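Local coordinates for HTH hxlR-type domain-containing protein (Enterococcus faecalis, PDB 1Z7U) that probably binds DNA and regulates transcription, as a dimeric winged helix-turn-helix protein of the HxlR family, at residues S26-L31 and D63-R68; L16-G21 and Y87-A92. One frame throughout, in Å; residues are numbered along the deposited sequence.

Overall arrangement
Contact 1 joins helix 24-33 to the turn and first strand after helix 50-63. Contact 2 joins the turn that leads out of helix 8-17 to the long helix 84-110. Their centres are about 9 Å apart, and both are buried near the middle of the chain. Along the sequence contact 1 is nested within the loop closed by contact 2. Leu65 links them, with its CD2 3.5 Å from CD2 of Leu89. The two contacts thus form one continuous core. It ties helix 24-33 and the start of the wing to the turn out of helix 8-17 and to helix 84-110, and both contacts also touch the second subunit.

Contact 1. Residues S26-L31 and D63-R68; sequences SLMDEL and DGLVHR
Leu31 lays its CD1 methyl against CG2 of Val66, the closest meeting of this contact at 3.5 Å. The two side chains cross at about a right angle and meet through one methyl each. CG1 of Val66 is farther from Leu31 CD1, at 4.2 Å. In Val66 the branch CG1 lies opposite the backbone N (chi1 163°). This leaves CG2 beside the backbone N and anti to the carbonyl carbon, where it meets the Leu31 methyl.

One helical turn earlier, Met28, a selenomethionine, makes the second touch. Its terminal CE is 4.1 Å from CD2 of Leu65, and the two chains cross obliquely. The chain of Met28 runs out extended through its first two torsions. It then bends at the selenium (chi3 -81°), and this bend brings the methyl round to the leucine. The contact is apolar throughout and small, with 129 Å² buried in all. The backbones stay well apart, with CA of Met28 and CA of Val66 8.4 Å from each other.

Gly64 sets the path into the strand. At positive phi, it ends helix 50-63 in a Schellman motif, with two bonds back into the last turn. The chain then turns into the strand, and Leu65 and Val66 both point toward helix 24-33. Leu65 also meets Trp99 of the second subunit.

In winged helix-turn-helix proteins this is the passage from the recognition helix, here probably helix 50-63, into the wing. Val66 also packs on Met60 of that helix, while Leu31 reaches Leu82 of strand 77-82. Met28 extends the core to Tyr90 and Leu93 of helix 84-110.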
loop_
_atom_site.group_PDB
_atom_site.type_symbol
_atom_site.label_atom_id
_atom_site.label_comp_id
_atom_site.label_asym_id
_atom_site.label_seq_id
_atom_site.Cartn_x
_atom_site.Cartn_y
_atom_site.Cartn_z
ATOM N N SER A 26 -6.397 -2.834 12.790
ATOM C CA SER A 26 -7.585 -3.404 13.453
ATOM C C SER A 26 -8.639 -2.347 13.777
ATOM O O SER A 26 -9.825 -2.573 13.569
ATOM C CB SER A 26 -7.202 -4.146 14.730
ATOM O OG SER A 26 -6.449 -5.298 14.418
ATOM N N LEU A 27 -8.193 -1.208 14.295
ATOM C CA LEU A 27 -9.066 -0.066 14.575
ATOM C C LEU A 27 -9.836 0.385 13.350
ATOM O O LEU A 27 -11.048 0.596 13.414
ATOM C CB LEU A 27 -8.244 1.102 15.109
ATOM C CG LEU A 27 -8.402 1.554 16.563
ATOM C CD1 LEU A 27 -9.121 0.553 17.427
ATOM C CD2 LEU A 27 -7.053 1.901 17.166
HETATM N N MSE A 28 -9.115 0.540 12.241
HETATM C CA MSE A 28 -9.692 0.907 10.962
HETATM C C MSE A 28 -10.729 -0.116 10.466
HETATM O O MSE A 28 -11.782 0.280 9.944
HETATM C CB MSE A 28 -8.576 1.119 9.933
HETATM C CG MSE A 28 -9.057 1.318 8.513
HETATM SE SE MSE A 28 -7.635 1.905 7.287
HETATM C CE MSE A 28 -7.637 3.859 7.762
ATOM N N ASP A 29 -10.422 -1.411 10.623
ATOM C CA ASP A 29 -11.362 -2.494 10.300
ATOM C C ASP A 29 -12.664 -2.353 11.093
ATOM O O ASP A 29 -13.750 -2.507 10.539
ATOM C CB ASP A 29 -10.753 -3.870 10.585
ATOM C CG ASP A 29 -9.908 -4.411 9.431
ATOM O OD1 ASP A 29 -9.998 -3.907 8.299
ATOM O OD2 ASP A 29 -9.137 -5.369 9.666
ATOM N N GLU A 30 -12.546 -2.045 12.384
ATOM C CA GLU A 30 -13.719 -1.859 13.252
ATOM C C GLU A 30 -14.536 -0.646 12.852
ATOM O O GLU A 30 -15.753 -0.705 12.821
ATOM C CB GLU A 30 -13.316 -1.736 14.724
ATOM C CG GLU A 30 -12.796 -3.023 15.344
ATOM C CD GLU A 30 -13.811 -4.158 15.281
ATOM O OE1 GLU A 30 -15.020 -3.876 15.456
ATOM O OE2 GLU A 30 -13.399 -5.323 15.051
ATOM N N LEU A 31 -13.861 0.450 12.534
ATOM C CA LEU A 31 -14.551 1.675 12.139
ATOM C C LEU A 31 -15.164 1.589 10.751
ATOM O O LEU A 31 -16.187 2.223 10.476
ATOM C CB LEU A 31 -13.622 2.888 12.257
ATOM C CG LEU A 31 -13.088 3.170 13.664
ATOM C CD1 LEU A 31 -12.205 4.409 13.681
ATOM C CD2 LEU A 31 -14.217 3.308 14.678
ATOM N N ASP A 63 -3.944 12.603 12.230
ATOM C CA ASP A 63 -3.523 12.320 10.868
ATOM C C ASP A 63 -4.652 12.481 9.860
ATOM O O ASP A 63 -4.399 12.471 8.655
ATOM C CB ASP A 63 -2.918 10.908 10.776
ATOM C CG ASP A 63 -1.566 10.813 11.457
ATOM O OD1 ASP A 63 -0.977 11.875 11.748
ATOM O OD2 ASP A 63 -1.084 9.687 11.709
ATOM N N GLY A 64 -5.886 12.621 10.353
ATOM C CA GLY A 64 -7.046 12.884 9.499
ATOM C C GLY A 64 -7.790 11.638 9.053
ATOM O O GLY A 64 -8.519 11.670 8.071
ATOM N N LEU A 65 -7.615 10.536 9.776
ATOM C CA LEU A 65 -8.204 9.257 9.361
ATOM C C LEU A 65 -9.488 8.949 10.115
ATOM O O LEU A 65 -10.352 8.242 9.614
ATOM C CB LEU A 65 -7.218 8.115 9.593
ATOM C CG LEU A 65 -5.911 8.056 8.822
ATOM C CD1 LEU A 65 -5.023 7.008 9.463
ATOM C CD2 LEU A 65 -6.210 7.715 7.387
ATOM N N VAL A 66 -9.579 9.478 11.336
ATOM C CA VAL A 66 -10.674 9.190 12.248
ATOM C C VAL A 66 -11.342 10.497 12.681
ATOM O O VAL A 66 -10.665 11.479 12.981
ATOM C CB VAL A 66 -10.163 8.374 13.465
ATOM C CG1 VAL A 66 -11.152 8.407 14.629
ATOM C CG2 VAL A 66 -9.870 6.940 13.048
ATOM N N HIS A 67 -12.673 10.503 12.669
ATOM C CA HIS A 67 -13.466 11.612 13.179
ATOM C C HIS A 67 -13.998 11.236 14.558
ATOM O O HIS A 67 -14.466 10.112 14.769
ATOM C CB HIS A 67 -14.611 11.935 12.217
ATOM C CG HIS A 67 -15.376 13.173 12.574
ATOM N ND1 HIS A 67 -16.579 13.139 13.252
ATOM C CD2 HIS A 67 -15.107 14.483 12.354
ATOM C CE1 HIS A 67 -17.019 14.373 13.427
ATOM N NE2 HIS A 67 -16.143 15.207 12.893
ATOM N N ARG A 68 -13.874 12.169 15.497
ATOM C CA ARG A 68 -14.432 12.018 16.840
ATOM C C ARG A 68 -15.556 13.025 17.038
ATOM O O ARG A 68 -15.329 14.237 16.963
ATOM C CB ARG A 68 -13.366 12.228 17.898
ATOM C CG ARG A 68 -13.743 11.633 19.224
ATOM C CD ARG A 68 -12.785 12.037 20.326
ATOM N NE ARG A 68 -13.367 13.134 21.078
ATOM C CZ ARG A 68 -13.612 13.131 22.380
ATOM N NH1 ARG A 68 -14.170 14.199 22.917
ATOM N NH2 ARG A 68 -13.287 12.094 23.143
#

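Contact 2. Residues L16-G21 and Y87-A92; sequences LSTING and YALYDA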
loop_
_atom_site.group_PDB
_atom_site.type_symbol
_atom_site.label_atom_id
_atom_site.label_comp_id
_atom_site.label_asym_id
_atom_site.label_seq_id
_atom_site.Cartn_x
_atom_site.Cartn_y
_atom_site.Cartn_z
ATOM N N LEU A 16 1.893 5.023 4.786
ATOM C CA LEU A 16 1.988 3.839 5.655
ATOM C C LEU A 16 2.236 4.184 7.123
ATOM O O LEU A 16 1.743 3.506 8.018
ATOM C CB LEU A 16 3.052 2.854 5.154
ATOM C CG LEU A 16 2.821 2.054 3.867
ATOM C CD1 LEU A 16 4.129 1.431 3.395
ATOM C CD2 LEU A 16 1.721 0.970 4.031
ATOM N N SER A 17 3.014 5.236 7.354
ATOM C CA SER A 17 3.337 5.707 8.702
ATOM C C SER A 17 2.103 6.155 9.487
ATOM O O SER A 17 2.117 6.163 10.716
ATOM C CB SER A 17 4.384 6.832 8.647
ATOM O OG SER A 17 3.787 8.093 8.357
ATOM N N THR A 18 1.036 6.535 8.787
ATOM C CA THR A 18 -0.230 6.880 9.464
ATOM C C THR A 18 -1.056 5.646 9.905
ATOM O O THR A 18 -2.021 5.782 10.676
ATOM C CB THR A 18 -1.125 7.805 8.600
ATOM O OG1 THR A 18 -1.673 7.071 7.490
ATOM C CG2 THR A 18 -0.339 8.988 8.099
ATOM N N ILE A 19 -0.680 4.452 9.435
ATOM C CA ILE A 19 -1.513 3.274 9.624
ATOM C C ILE A 19 -0.765 1.993 10.052
ATOM O O ILE A 19 -1.381 0.941 10.252
ATOM C CB ILE A 19 -2.379 3.019 8.339
ATOM C CG1 ILE A 19 -3.657 2.222 8.669
ATOM C CG2 ILE A 19 -1.528 2.384 7.193
ATOM C CD1 ILE A 19 -4.520 2.869 9.751
ATOM N N ASN A 20 0.552 2.074 10.206
ATOM C CA ASN A 20 1.350 0.873 10.446
ATOM C C ASN A 20 1.589 0.584 11.931
ATOM O O ASN A 20 1.992 -0.527 12.305
ATOM C CB ASN A 20 2.654 0.897 9.623
ATOM C CG ASN A 20 3.581 2.043 10.011
ATOM O OD1 ASN A 20 3.350 2.753 10.996
ATOM N ND2 ASN A 20 4.653 2.221 9.231
ATOM N N GLY A 21 1.305 1.584 12.763
ATOM C CA GLY A 21 1.391 1.462 14.218
ATOM C C GLY A 21 0.481 0.375 14.776
ATOM O O GLY A 21 -0.545 0.031 14.174
ATOM N N TYR A 87 -11.687 6.325 4.813
ATOM C CA TYR A 87 -12.267 5.397 3.852
ATOM C C TYR A 87 -11.399 5.188 2.604
ATOM O O TYR A 87 -11.278 4.066 2.115
ATOM C CB TYR A 87 -13.676 5.864 3.442
ATOM C CG TYR A 87 -14.733 5.558 4.478
ATOM C CD1 TYR A 87 -15.133 4.243 4.718
ATOM C CD2 TYR A 87 -15.324 6.569 5.215
ATOM C CE1 TYR A 87 -16.089 3.941 5.669
ATOM C CE2 TYR A 87 -16.296 6.283 6.171
ATOM C CZ TYR A 87 -16.674 4.965 6.386
ATOM O OH TYR A 87 -17.632 4.659 7.320
ATOM N N ALA A 88 -10.810 6.260 2.082
ATOM C CA ALA A 88 -9.937 6.152 0.921
ATOM C C ALA A 88 -8.705 5.282 1.214
ATOM O O ALA A 88 -8.327 4.473 0.376
ATOM C CB ALA A 88 -9.521 7.538 0.396
ATOM N N LEU A 89 -8.105 5.433 2.403
ATOM C CA LEU A 89 -6.932 4.622 2.781
ATOM C C LEU A 89 -7.334 3.173 3.032
ATOM O O LEU A 89 -6.626 2.239 2.639
ATOM C CB LEU A 89 -6.211 5.199 3.997
ATOM C CG LEU A 89 -4.871 4.559 4.428
ATOM C CD1 LEU A 89 -3.834 4.467 3.299
ATOM C CD2 LEU A 89 -4.299 5.371 5.571
ATOM N N TYR A 90 -8.491 2.986 3.666
ATOM C CA TYR A 90 -9.057 1.658 3.807
ATOM C C TYR A 90 -9.118 0.929 2.463
ATOM O O TYR A 90 -8.721 -0.224 2.378
ATOM C CB TYR A 90 -10.440 1.697 4.468
ATOM C CG TYR A 90 -11.036 0.317 4.603
ATOM C CD1 TYR A 90 -10.856 -0.426 5.756
ATOM C CD2 TYR A 90 -11.742 -0.264 3.546
ATOM C CE1 TYR A 90 -11.381 -1.712 5.867
ATOM C CE2 TYR A 90 -12.260 -1.531 3.645
ATOM C CZ TYR A 90 -12.086 -2.245 4.814
ATOM O OH TYR A 90 -12.621 -3.514 4.918
ATOM N N ASP A 91 -9.616 1.607 1.428
ATOM C CA ASP A 91 -9.718 1.057 0.066
ATOM C C ASP A 91 -8.375 0.736 -0.592
ATOM O O ASP A 91 -8.246 -0.294 -1.257
ATOM C CB ASP A 91 -10.483 2.025 -0.839
ATOM C CG ASP A 91 -11.981 2.073 -0.536
ATOM O OD1 ASP A 91 -12.502 1.208 0.219
ATOM O OD2 ASP A 91 -12.647 2.986 -1.091
ATOM N N ALA A 92 -7.395 1.627 -0.428
ATOM C CA ALA A 92 -6.023 1.401 -0.922
ATOM C C ALA A 92 -5.394 0.193 -0.245
ATOM O O ALA A 92 -4.748 -0.622 -0.897
ATOM C CB ALA A 92 -5.142 2.647 -0.708
#
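Leu89 points its CD2 methyl into the angle between Thr18 and Ile19. Against Ile19 the methyl faces the branch point, 4.1 Å from CB. The two arms of the isoleucine stand at similar range, with CG2 4.4 Å and CG1 4.5 Å from Leu89 CD2. The leucine tip therefore meets the fork of Ile19 and not the end of one arm. CG of Leu89 is placed opposite its own backbone N (chi1 -173°), which carries the tip out from helix 84-110 across to the turn.

Thr18 comes at the same methyl aslant. Its OG1 is 3.7 Å from Leu89 CD2, a van der Waals touch only. The hydroxyl is bound instead to the carbonyl O of Ala15, so this buried polar atom has a partner three residues back in the chain. OG1 sits between the backbone N and the carbonyl carbon (chi1 71°), within reach of that carbonyl.

In this HxlR-type winged helix-turn-helix fold, the contact joins the turn that leads out of helix 8-17 to the helix that follows the wing. Ile19 N is hydrogen-bonded to Leu16 O at 3.0 Å, which ties the turn back to Leu16. Ile19 also packs on Met60 of helix 50-63. From the second subunit, Trp99 touches Thr18 and Leu96 touches Leu89.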